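Local structure of porin B (Pseudomonas putida, 4GEY) at residues Val49-Gly54 against Gln120-Arg125; Tyr68-Ala73 against Glu97-Asn102; Pro162-Asn167 against Lys431-Phe436. The protein probably forms a beta-barrel channel in the outer membrane that takes up glucose and other carbohydrates selectively. The protein carries 2 engineered substitutions. One frame throughout, in Å; residues are numbered along the deposited sequence.

Contact 1: Val49-Gly54 against Gln120-Arg125; sequences VGEVAG and QEVWGR. With BGC (beta-D-glucopyranose), chain B.
E51 reaches from strand 42-57 to the turn Q120-W123 and ends on the backbone of V122. Its CB packs on V122 CG1 at 4.0 Å, and the chain then runs out extended beyond CG, bringing CD to 3.6 Å from V122 CB. OE1 accepts the amide hydrogen of V122 N at 2.6 Å on its syn side, slightly out of the carboxylate plane, with an angle of 161° at the hydrogen. OE2 turns to E121, whose OE1 lies 2.7 Å away; the two carboxylate planes are 57° apart, and K431 makes a salt bridge with E121 OE1. On one flank V49 CG1 meets V122 CG2 at 4.0 Å. On the other, Q120 lays its amide against A53, OE1 to CB 3.5 Å, while NE2 gives a weak bond to E51 O and OE1 is held by the backbone of L103. The turn also faces the sugar: its carbonyls E121 O and W123 O accept from glucose O3 and O1, and beyond it R125 NE points almost straight at O6. This is a porin sugar site, built by a loop folded against the inner barrel wall.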
loop_
_atom_site.group_PDB
_atom_site.type_symbol
_atom_site.label_atom_id
_atom_site.label_comp_id
_atom_site.label_asym_id
_atom_site.label_seq_id
_atom_site.Cartn_x
_atom_site.Cartn_y
_atom_site.Cartn_z
ATOM N N VAL A 49 -6.192 -13.495 1.403
ATOM C CA VAL A 49 -6.265 -12.726 0.163
ATOM C C VAL A 49 -5.509 -13.469 -0.912
ATOM O O VAL A 49 -4.337 -13.774 -0.733
ATOM C CB VAL A 49 -5.636 -11.301 0.290
ATOM C CG1 VAL A 49 -5.699 -10.569 -1.050
ATOM C CG2 VAL A 49 -6.319 -10.501 1.370
ATOM N N GLY A 50 -6.176 -13.771 -2.022
ATOM C CA GLY A 50 -5.506 -14.408 -3.137
ATOM C C GLY A 50 -5.637 -13.546 -4.375
ATOM O O GLY A 50 -6.735 -13.089 -4.682
ATOM N N GLU A 51 -4.523 -13.311 -5.071
ATOM C CA GLU A 51 -4.540 -12.567 -6.327
ATOM C C GLU A 51 -3.935 -13.323 -7.520
ATOM O O GLU A 51 -2.778 -13.752 -7.475
ATOM C CB GLU A 51 -3.842 -11.223 -6.153
ATOM C CG GLU A 51 -4.728 -10.158 -5.541
ATOM C CD GLU A 51 -3.956 -9.129 -4.737
ATOM O OE1 GLU A 51 -2.740 -8.942 -4.992
ATOM O OE2 GLU A 51 -4.574 -8.520 -3.838
ATOM N N VAL A 52 -4.721 -13.474 -8.585
ATOM C CA VAL A 52 -4.262 -14.095 -9.826
ATOM C C VAL A 52 -4.049 -13.036 -10.892
ATOM O O VAL A 52 -4.842 -12.106 -10.999
ATOM C CB VAL A 52 -5.315 -15.064 -10.388
ATOM C CG1 VAL A 52 -4.811 -15.711 -11.667
ATOM C CG2 VAL A 52 -5.670 -16.119 -9.363
ATOM N N ALA A 53 -2.998 -13.182 -11.695
ATOM C CA ALA A 53 -2.786 -12.280 -12.830
ATOM C C ALA A 53 -2.194 -12.993 -14.040
ATOM O O ALA A 53 -1.273 -13.811 -13.918
ATOM C CB ALA A 53 -1.920 -11.114 -12.430
ATOM N N GLY A 54 -2.736 -12.685 -15.210
ATOM C CA GLY A 54 -2.249 -13.267 -16.439
ATOM C C GLY A 54 -2.205 -12.222 -17.530
ATOM O O GLY A 54 -3.138 -11.441 -17.674
ATOM N N GLN A 120 -0.274 -7.335 -8.881
ATOM C CA GLN A 120 -0.711 -8.204 -7.802
ATOM C C GLN A 120 -0.264 -7.602 -6.478
ATOM O O GLN A 120 0.759 -8.021 -5.925
ATOM C CB GLN A 120 -0.139 -9.615 -7.966
ATOM C CG GLN A 120 -0.725 -10.388 -9.117
ATOM C CD GLN A 120 0.167 -11.552 -9.571
ATOM O OE1 GLN A 120 0.997 -11.398 -10.482
ATOM N NE2 GLN A 120 -0.007 -12.717 -8.942
ATOM N N GLU A 121 -1.034 -6.633 -5.973
ATOM C CA GLU A 121 -0.650 -5.876 -4.770
ATOM C C GLU A 121 -0.243 -6.781 -3.618
ATOM O O GLU A 121 0.586 -6.419 -2.809
ATOM C CB GLU A 121 -1.777 -4.940 -4.293
ATOM C CG GLU A 121 -3.073 -5.636 -3.820
ATOM C CD GLU A 121 -3.039 -6.076 -2.356
ATOM O OE1 GLU A 121 -3.959 -6.799 -1.911
ATOM O OE2 GLU A 121 -2.109 -5.675 -1.628
ATOM N N VAL A 122 -0.829 -7.961 -3.520
ATOM C CA VAL A 122 -0.563 -8.757 -2.341
ATOM C C VAL A 122 0.855 -9.366 -2.335
ATOM O O VAL A 122 1.329 -9.826 -1.293
ATOM C CB VAL A 122 -1.637 -9.816 -2.132
ATOM C CG1 VAL A 122 -1.339 -11.045 -2.986
ATOM C CG2 VAL A 122 -1.724 -10.156 -0.669
ATOM N N TRP A 123 1.529 -9.356 -3.488
ATOM C CA TRP A 123 2.888 -9.888 -3.583
ATOM C C TRP A 123 3.949 -8.907 -3.068
ATOM O O TRP A 123 3.911 -7.711 -3.376
ATOM C CB TRP A 123 3.247 -10.240 -5.022
ATOM C CG TRP A 123 4.638 -10.827 -5.143
ATOM C CD1 TRP A 123 4.973 -12.151 -5.096
ATOM C CD2 TRP A 123 5.877 -10.118 -5.320
ATOM N NE1 TRP A 123 6.329 -12.312 -5.232
ATOM C CE2 TRP A 123 6.909 -11.081 -5.371
ATOM C CE3 TRP A 123 6.215 -8.767 -5.437
ATOM C CZ2 TRP A 123 8.251 -10.736 -5.534
ATOM C CZ3 TRP A 123 7.559 -8.429 -5.601
ATOM C CH2 TRP A 123 8.550 -9.404 -5.651
ATOM N N GLY A 124 4.925 -9.418 -2.324
ATOM C CA GLY A 124 6.089 -8.611 -2.027
ATOM C C GLY A 124 6.588 -8.716 -0.602
ATOM O O GLY A 124 5.895 -9.239 0.270
ATOM N N ARG A 125 7.807 -8.223 -0.393
ATOM C CA ARG A 125 8.453 -8.168 0.910
ATOM C C ARG A 125 8.895 -9.516 1.424
ATOM O O ARG A 125 8.992 -9.706 2.633
ATOM C CB ARG A 125 7.594 -7.453 1.971
ATOM C CG ARG A 125 7.128 -6.054 1.570
ATOM C CD ARG A 125 8.279 -5.173 1.118
ATOM N NE ARG A 125 7.950 -3.765 1.287
ATOM C CZ ARG A 125 8.796 -2.767 1.062
ATOM N NH1 ARG A 125 10.030 -3.023 0.649
ATOM N NH2 ARG A 125 8.405 -1.508 1.250
HETATM C C2 BGC B . 2.955 -5.573 -1.138
HETATM C C3 BGC B . 1.871 -4.840 -0.644
HETATM C C4 BGC B . 2.241 -4.016 0.505
HETATM C C5 BGC B . 3.441 -3.063 0.218
HETATM C C6 BGC B . 3.968 -2.455 1.310
HETATM C C1 BGC B . 4.030 -4.725 -1.584
HETATM O O1 BGC B . 5.057 -5.529 -2.042
HETATM O O2 BGC B . 2.493 -6.401 -2.256
HETATM O O3 BGC B . 0.797 -5.778 -0.290
HETATM O O4 BGC B . 1.113 -3.301 0.923
HETATM O O5 BGC B . 4.499 -3.915 -0.476
HETATM O O6 BGC B . 4.825 -3.160 2.145
#

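Contact 2: Tyr68-Ala73 against Glu97-Asn102; sequences YSDQFA and ERSGRN. With DMU (decyl-beta-D-maltopyranoside), chain N; BGC (beta-D-glucopyranose), chain B; C8E ((hydroxyethyloxy)tri(ethyloxy)octane), chain H; C8E ((hydroxyethyloxy)tri(ethyloxy)octane), chain I.
Q71 and R98 run alongside each other off the same face, their CG atoms 3.8 Å apart. NE and NH2 of R98 both converge on Q71 OE1, at 2.8 Å and 3.2 Å, with the oxygen close to the guanidinium plane. Q71 CG stands anti to the backbone N (chi1 178°), with the rest of the chain extended, which carries the amide out alongside the arginine. W186 NE1 is a further donor to Q71 OE1. In R98, NH2 is shared, donating to glucose O3 as well, and NH1 goes to G124 O; the glutamine thus positions a residue of the sugar site. Beneath these side chains, strands 66-79 and 89-100 are antiparallel neighbours in the barrel wall, with short segment axes 4.6 Å apart at 168°. D70 and S99 exchange both backbone hydrogen bonds, as do F72 and E97, and CA-H...O contacts such as R98 CA to D70 O, 3.2 Å, fill the intervening non-hydrogen-bonded pairs. At G100 the CA comes within 3.2 Å of Y68 O, which also accepts from R101 N. The opposite face, bearing D70, F72, E97 and S99, is looser and lined by detergent. D70 OD1 rests 3.3 Å from S99 CB. The side chains of F72 and E97 come no nearer each other than 4.4 Å, F72 CB to E97 CG. One octyl ether chain runs past S99, D70 and F72. A second, with a maltoside tail, flanks the Y68 ring, and R101 NH2 donates to O3 of that maltoside's headgroup.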
loop_
_atom_site.group_PDB
_atom_site.type_symbol
_atom_site.label_atom_id
_atom_site.label_comp_id
_atom_site.label_asym_id
_atom_site.label_seq_id
_atom_site.Cartn_x
_atom_site.Cartn_y
_atom_site.Cartn_z
ATOM N N TYR A 68 0.279 -16.377 -9.515
ATOM C CA TYR A 68 -0.603 -16.367 -8.371
ATOM C C TYR A 68 0.170 -16.033 -7.118
ATOM O O TYR A 68 1.273 -16.523 -6.899
ATOM C CB TYR A 68 -1.292 -17.713 -8.203
ATOM C CG TYR A 68 -2.196 -17.776 -6.997
ATOM C CD1 TYR A 68 -3.465 -17.216 -7.028
ATOM C CD2 TYR A 68 -1.782 -18.397 -5.827
ATOM C CE1 TYR A 68 -4.293 -17.274 -5.928
ATOM C CE2 TYR A 68 -2.600 -18.469 -4.727
ATOM C CZ TYR A 68 -3.853 -17.911 -4.788
ATOM O OH TYR A 68 -4.662 -17.979 -3.696
ATOM N N SER A 69 -0.437 -15.204 -6.288
ATOM C CA SER A 69 0.209 -14.725 -5.092
ATOM C C SER A 69 -0.880 -14.653 -4.048
ATOM O O SER A 69 -2.026 -14.363 -4.379
ATOM C CB SER A 69 0.756 -13.334 -5.370
ATOM O OG SER A 69 1.957 -13.124 -4.679
ATOM N N ASP A 70 -0.550 -14.924 -2.792
ATOM C CA ASP A 70 -1.557 -14.824 -1.738
ATOM C C ASP A 70 -1.017 -14.422 -0.361
ATOM O O ASP A 70 0.190 -14.224 -0.177
ATOM C CB ASP A 70 -2.416 -16.099 -1.653
ATOM C CG ASP A 70 -1.646 -17.325 -1.153
ATOM O OD1 ASP A 70 -0.462 -17.210 -0.767
ATOM O OD2 ASP A 70 -2.247 -18.428 -1.142
ATOM N N GLN A 71 -1.922 -14.316 0.603
ATOM C CA GLN A 71 -1.556 -13.883 1.945
ATOM C C GLN A 71 -2.556 -14.414 2.953
ATOM O O GLN A 71 -3.772 -14.375 2.729
ATOM C CB GLN A 71 -1.474 -12.349 2.016
ATOM C CG GLN A 71 -1.155 -11.761 3.387
ATOM C CD GLN A 71 -1.280 -10.215 3.421
ATOM O OE1 GLN A 71 -0.308 -9.479 3.190
ATOM N NE2 GLN A 71 -2.479 -9.731 3.713
ATOM N N PHE A 72 -2.031 -14.953 4.046
ATOM C CA PHE A 72 -2.841 -15.303 5.199
ATOM C C PHE A 72 -2.483 -14.324 6.306
ATOM O O PHE A 72 -1.322 -13.942 6.452
ATOM C CB PHE A 72 -2.541 -16.726 5.659
ATOM C CG PHE A 72 -3.239 -17.794 4.856
ATOM C CD1 PHE A 72 -4.500 -18.255 5.232
ATOM C CD2 PHE A 72 -2.626 -18.359 3.740
ATOM C CE1 PHE A 72 -5.147 -19.256 4.498
ATOM C CE2 PHE A 72 -3.260 -19.348 3.007
ATOM C CZ PHE A 72 -4.526 -19.800 3.389
ATOM N N ALA A 73 -3.473 -13.907 7.084
ATOM C CA ALA A 73 -3.211 -12.995 8.192
ATOM C C ALA A 73 -3.893 -13.483 9.473
ATOM O O ALA A 73 -5.115 -13.587 9.540
ATOM C CB ALA A 73 -3.653 -11.588 7.832
ATOM N N GLU A 97 1.722 -14.706 6.489
ATOM C CA GLU A 97 2.603 -15.386 5.552
ATOM C C GLU A 97 2.048 -15.187 4.153
ATOM O O GLU A 97 0.836 -15.209 3.941
ATOM C CB GLU A 97 2.816 -16.868 5.875
ATOM C CG GLU A 97 1.753 -17.803 5.325
ATOM C CD GLU A 97 2.339 -18.997 4.582
ATOM O OE1 GLU A 97 3.154 -18.778 3.658
ATOM O OE2 GLU A 97 1.976 -20.152 4.920
ATOM N N ARG A 98 2.955 -14.952 3.213
ATOM C CA ARG A 98 2.608 -14.692 1.832
ATOM C C ARG A 98 3.298 -15.733 0.968
ATOM O O ARG A 98 4.360 -16.213 1.322
ATOM C CB ARG A 98 3.119 -13.308 1.444
ATOM C CG ARG A 98 2.411 -12.156 2.126
ATOM C CD ARG A 98 3.053 -10.856 1.721
ATOM N NE ARG A 98 2.143 -9.728 1.826
ATOM C CZ ARG A 98 2.316 -8.582 1.179
ATOM N NH1 ARG A 98 3.357 -8.438 0.374
ATOM N NH2 ARG A 98 1.445 -7.596 1.321
ATOM N N SER A 99 2.699 -16.073 -0.168
ATOM C CA SER A 99 3.271 -17.062 -1.080
ATOM C C SER A 99 3.010 -16.664 -2.512
ATOM O O SER A 99 2.006 -16.013 -2.807
ATOM C CB SER A 99 2.635 -18.428 -0.847
ATOM O OG SER A 99 3.487 -19.251 -0.086
ATOM N N GLY A 100 3.897 -17.067 -3.412
ATOM C CA GLY A 100 3.607 -16.936 -4.823
ATOM C C GLY A 100 4.504 -16.029 -5.628
ATOM O O GLY A 100 5.510 -15.519 -5.134
ATOM N N ARG A 101 4.119 -15.833 -6.886
ATOM C CA ARG A 101 4.912 -15.090 -7.851
ATOM C C ARG A 101 4.116 -13.940 -8.461
ATOM O O ARG A 101 2.882 -13.944 -8.431
ATOM C CB ARG A 101 5.389 -16.032 -8.960
ATOM C CG ARG A 101 6.436 -17.042 -8.530
ATOM C CD ARG A 101 7.054 -17.719 -9.738
ATOM N NE ARG A 101 6.094 -18.595 -10.402
ATOM C CZ ARG A 101 6.365 -19.320 -11.483
ATOM N NH1 ARG A 101 7.570 -19.276 -12.038
ATOM N NH2 ARG A 101 5.423 -20.089 -12.009
ATOM N N ASN A 102 4.834 -12.972 -9.034
ATOM C CA ASN A 102 4.244 -11.737 -9.543
ATOM C C ASN A 102 4.421 -11.585 -11.045
ATOM O O ASN A 102 5.551 -11.547 -11.535
ATOM C CB ASN A 102 4.893 -10.528 -8.866
ATOM C CG ASN A 102 4.169 -9.225 -9.175
ATOM O OD1 ASN A 102 3.386 -9.141 -10.126
ATOM N ND2 ASN A 102 4.404 -8.205 -8.346
HETATM C C1 DMU N . 0.859 -22.141 -11.416
HETATM C C2 DMU N . 2.192 -22.431 -11.885
HETATM C C3 DMU N . 2.413 -22.427 -13.350
HETATM C C4 DMU N . 1.663 -21.312 -14.124
HETATM O O5 DMU N . 0.314 -20.994 -13.453
HETATM C C6 DMU N . 0.254 -20.974 -12.016
HETATM O O7 DMU N . 3.828 -22.305 -13.645
HETATM O O16 DMU N . -1.125 -20.890 -11.658
HETATM C C18 DMU N . -1.720 -19.645 -11.339
HETATM C C19 DMU N . -3.261 -19.658 -11.209
HETATM C C22 DMU N . -3.879 -20.552 -10.090
HETATM C C25 DMU N . -5.366 -20.358 -9.808
HETATM C C28 DMU N . -5.807 -19.621 -8.559
HETATM C C31 DMU N . -7.260 -19.201 -8.450
HETATM O O49 DMU N . 0.867 -21.944 -9.942
HETATM O O55 DMU N . 2.654 -23.699 -11.297
HETATM C C57 DMU N . 1.399 -21.675 -15.400
HETATM O O61 DMU N . 0.707 -20.774 -16.198
HETATM C C5 DMU N . 5.873 -22.943 -14.583
HETATM C C7 DMU N . 6.063 -21.794 -15.414
HETATM C C8 DMU N . 5.571 -21.944 -16.808
HETATM C C9 DMU N . 4.280 -22.822 -17.025
HETATM O O1 DMU N . 3.805 -23.504 -15.712
HETATM C C10 DMU N . 4.465 -23.291 -14.421
HETATM O O2 DMU N . 5.380 -20.680 -17.391
HETATM O O3 DMU N . 6.501 -22.751 -13.261
HETATM O O4 DMU N . 7.489 -21.509 -15.415
HETATM C C11 DMU N . 4.468 -23.739 -17.963
HETATM O O6 DMU N . 4.742 -23.294 -19.243
HETATM C C2 BGC B . 2.955 -5.573 -1.138
HETATM C C3 BGC B . 1.871 -4.840 -0.644
HETATM C C4 BGC B . 2.241 -4.016 0.505
HETATM C C5 BGC B . 3.441 -3.063 0.218
HETATM C C6 BGC B . 3.968 -2.455 1.310
HETATM C C1 BGC B . 4.030 -4.725 -1.584
HETATM O O1 BGC B . 5.057 -5.529 -2.042
HETATM O O2 BGC B . 2.493 -6.401 -2.256
HETATM O O3 BGC B . 0.797 -5.778 -0.290
HETATM O O4 BGC B . 1.113 -3.301 0.923
HETATM O O5 BGC B . 4.499 -3.915 -0.476
HETATM O O6 BGC B . 4.825 -3.160 2.145
HETATM C C1 C8E H . 1.049 -23.028 -6.899
HETATM C C2 C8E H . -0.453 -22.934 -7.111
HETATM C C3 C8E H . -1.121 -22.411 -5.838
HETATM C C4 C8E H . -2.546 -21.931 -6.113
HETATM C C5 C8E H . -3.590 -22.713 -5.319
HETATM C C6 C8E H . -4.665 -21.775 -4.763
HETATM C C7 C8E H . -5.914 -21.757 -5.634
HETATM C C8 C8E H . -6.882 -20.646 -5.235
HETATM O O9 C8E H . -7.940 -21.136 -4.439
HETATM C C10 C8E H . -8.458 -20.139 -3.585
HETATM C C2 C8E I . 0.533 -21.460 1.212
HETATM C C3 C8E I . 0.239 -21.191 -0.262
HETATM C C4 C8E I . 0.040 -22.480 -1.063
HETATM C C5 C8E I . -1.201 -22.387 -1.952
HETATM C C6 C8E I . -2.427 -22.996 -1.276
HETATM C C7 C8E I . -3.629 -22.051 -1.310
HETATM C C8 C8E I . -4.835 -22.644 -0.580
HETATM O O9 C8E I . -5.632 -21.651 0.045
HETATM C C10 C8E I . -6.856 -21.362 -0.616
HETATM C C11 C8E I . -7.780 -20.554 0.311
HETATM O O12 C8E I . -8.948 -20.080 -0.350
HETATM C C13 C8E I . -9.969 -19.641 0.537
HETATM C C14 C8E I . -11.351 -19.648 -0.125
#

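Contact 3: Pro162-Asn167 against Lys431-Phe436; sequences PCDFQN and KIQSSF
Q166 and K431 mark the closest backbone approach, 6.3 Å between their CA atoms, where an irregular loop segment runs past strand 425-435 with no main-chain hydrogen bond between the two, so that side chains must bridge them. K431 does most of this. With chi1 at 178° and the later torsions also near trans, the lysine is stretched to full length across the gap. At its base, CB lies 3.4 Å from Q166 OE1; the two chains pass head to tail, and the glutamine's NE2 is bonded to V52 O on the neighbouring strand. Further out, CD passes 3.5 Å from D164 O. At the tip NZ donates to two carbonyls of the loop: F165 O at 2.8 Å and C163 O at 2.9 Å. The ammonium approaches C163 O from well above the carbonyl plane, 57° out of it, and is also tilted from the plane of F165 O. C163 SG, tied to C171 by a disulfide, sits beside the same nitrogen. Two residues along, Q433 carries its amide to the C163-D164 end of the loop, where NE2 lies 3.5 Å from D164 OD1, with the amide and carboxylate planes 73° apart; its OE1 is taken up by R407. D164 is no counter-ion for the lysine, D164 OD1 being 6.0 Å from K431 NZ. That part falls to E121 of the sugar-binding loop, whose OE1 makes a salt bridge with NZ. With two carbonyls and the E121 carboxylate turned on it, and E51 OE2 as a more distant, weak partner, this buried ammonium is probably stabilised in its charged form, and it joins two inner loops to the barrel wall.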
loop_
_atom_site.group_PDB
_atom_site.type_symbol
_atom_site.label_atom_id
_atom_site.label_comp_id
_atom_site.label_asym_id
_atom_site.label_seq_id
_atom_site.Cartn_x
_atom_site.Cartn_y
_atom_site.Cartn_z
ATOM N N PRO A 162 -7.830 2.204 1.374
ATOM C CA PRO A 162 -8.266 0.793 1.365
ATOM C C PRO A 162 -7.527 -0.058 0.338
ATOM O O PRO A 162 -6.660 0.421 -0.400
ATOM C CB PRO A 162 -9.751 0.875 0.986
ATOM C CG PRO A 162 -10.173 2.257 1.334
ATOM C CD PRO A 162 -8.945 3.126 1.088
ATOM N N CYS A 163 -7.883 -1.329 0.274
ATOM C CA CYS A 163 -7.177 -2.243 -0.609
ATOM C C CYS A 163 -8.133 -3.220 -1.276
ATOM O O CYS A 163 -8.034 -4.437 -1.089
ATOM C CB CYS A 163 -6.103 -3.011 0.156
ATOM S SG CYS A 163 -4.950 -3.864 -0.925
ATOM N N ASP A 164 -9.053 -2.676 -2.061
ATOM C CA ASP A 164 -9.984 -3.513 -2.796
ATOM C C ASP A 164 -9.488 -3.788 -4.217
ATOM O O ASP A 164 -9.709 -4.888 -4.746
ATOM C CB ASP A 164 -11.387 -2.917 -2.786
ATOM C CG ASP A 164 -12.078 -3.091 -1.447
ATOM O OD1 ASP A 164 -11.759 -4.077 -0.742
ATOM O OD2 ASP A 164 -12.936 -2.242 -1.095
ATOM N N PHE A 165 -8.814 -2.805 -4.824
ATOM C CA PHE A 165 -8.241 -2.968 -6.162
ATOM C C PHE A 165 -7.132 -4.028 -6.113
ATOM O O PHE A 165 -6.627 -4.346 -5.048
ATOM C CB PHE A 165 -7.682 -1.642 -6.698
ATOM C CG PHE A 165 -8.738 -0.664 -7.151
ATOM C CD1 PHE A 165 -9.342 0.205 -6.243
ATOM C CD2 PHE A 165 -9.109 -0.592 -8.492
ATOM C CE1 PHE A 165 -10.312 1.107 -6.657
ATOM C CE2 PHE A 165 -10.087 0.310 -8.919
ATOM C CZ PHE A 165 -10.685 1.160 -8.005
ATOM N N GLN A 166 -6.766 -4.596 -7.255
ATOM C CA GLN A 166 -5.677 -5.554 -7.270
ATOM C C GLN A 166 -4.352 -4.842 -7.534
ATOM O O GLN A 166 -3.293 -5.240 -7.028
ATOM C CB GLN A 166 -5.915 -6.637 -8.321
ATOM C CG GLN A 166 -4.847 -7.729 -8.313
ATOM C CD GLN A 166 -5.303 -9.007 -8.985
ATOM O OE1 GLN A 166 -6.400 -9.510 -8.722
ATOM N NE2 GLN A 166 -4.468 -9.537 -9.868
ATOM N N ASN A 167 -4.426 -3.787 -8.338
ATOM C CA ASN A 167 -3.255 -3.023 -8.717
ATOM C C ASN A 167 -2.742 -2.154 -7.556
ATOM O O ASN A 167 -3.509 -1.434 -6.925
ATOM C CB ASN A 167 -3.597 -2.156 -9.916
ATOM C CG ASN A 167 -2.382 -1.534 -10.550
ATOM O OD1 ASN A 167 -1.789 -0.596 -10.012
ATOM N ND2 ASN A 167 -2.012 -2.035 -11.713
ATOM N N LYS A 431 -9.227 -11.228 -7.867
ATOM C CA LYS A 431 -8.844 -10.980 -6.486
ATOM C C LYS A 431 -9.887 -11.564 -5.559
ATOM O O LYS A 431 -11.084 -11.351 -5.746
ATOM C CB LYS A 431 -8.643 -9.478 -6.229
ATOM C CG LYS A 431 -8.283 -9.158 -4.802
ATOM C CD LYS A 431 -7.683 -7.762 -4.656
ATOM C CE LYS A 431 -7.475 -7.426 -3.189
ATOM N NZ LYS A 431 -6.658 -6.213 -2.979
ATOM N N ILE A 432 -9.418 -12.318 -4.576
ATOM C CA ILE A 432 -10.278 -12.994 -3.616
ATOM C C ILE A 432 -9.969 -12.527 -2.199
ATOM O O ILE A 432 -8.799 -12.448 -1.805
ATOM C CB ILE A 432 -10.051 -14.510 -3.652
ATOM C CG1 ILE A 432 -10.486 -15.091 -4.987
ATOM C CG2 ILE A 432 -10.798 -15.193 -2.517
ATOM C CD1 ILE A 432 -10.603 -16.595 -4.933
ATOM N N GLN A 433 -11.015 -12.228 -1.431
ATOM C CA GLN A 433 -10.853 -11.851 -0.034
ATOM C C GLN A 433 -11.763 -12.690 0.820
ATOM O O GLN A 433 -12.953 -12.776 0.558
ATOM C CB GLN A 433 -11.188 -10.382 0.173
ATOM C CG GLN A 433 -10.234 -9.437 -0.503
ATOM C CD GLN A 433 -10.784 -8.029 -0.558
ATOM O OE1 GLN A 433 -11.982 -7.833 -0.755
ATOM N NE2 GLN A 433 -9.918 -7.039 -0.371
ATOM N N SER A 434 -11.216 -13.309 1.854
ATOM C CA SER A 434 -12.049 -14.111 2.735
ATOM C C SER A 434 -11.589 -14.131 4.195
ATOM O O SER A 434 -10.385 -14.148 4.487
ATOM C CB SER A 434 -12.141 -15.533 2.206
ATOM O OG SER A 434 -13.107 -16.237 2.949
ATOM N N SER A 435 -12.557 -14.134 5.108
ATOM C CA SER A 435 -12.259 -14.221 6.530
ATOM C C SER A 435 -12.834 -15.495 7.115
ATOM O O SER A 435 -14.011 -15.813 6.926
ATOM C CB SER A 435 -12.769 -12.995 7.286
ATOM O OG SER A 435 -14.048 -12.610 6.840
ATOM N N PHE A 436 -11.979 -16.228 7.821
ATOM C CA PHE A 436 -12.343 -17.529 8.353
ATOM C C PHE A 436 -12.995 -17.373 9.708
ATOM O O PHE A 436 -12.725 -16.391 10.392
ATOM C CB PHE A 436 -11.112 -18.427 8.460
ATOM C CG PHE A 436 -10.533 -18.815 7.135
ATOM C CD1 PHE A 436 -11.239 -19.611 6.270
ATOM C CD2 PHE A 436 -9.285 -18.383 6.761
ATOM C CE1 PHE A 436 -10.706 -19.960 5.055
ATOM C CE2 PHE A 436 -8.751 -18.734 5.551
ATOM C CZ PHE A 436 -9.455 -19.519 4.700
ATOM O OXT PHE A 436 -13.787 -18.219 10.134
#

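How the contacts relate
From the N terminus, strand 42-57 supplies the first half of contact 1, and strand 66-79, its neighbour in the wall, opens contact 2. Contact 2 closes first, at 97-102; the chain then turns inward and 120-125 closes contact 1, so contact 2 is nested within contact 1. Contact 3 follows in series: it opens in the loop at 162-167 and closes more than 260 residues later on strand 425-435. That last strand pairs with 42-57, G50 O accepting from I432 N, so that contacts 1 and 3 adjoin and the barrel is sealed. Contacts 1 and 2 meet at the glucose, whereas contacts 2 and 3 meet where the F72 and F436 rings pack.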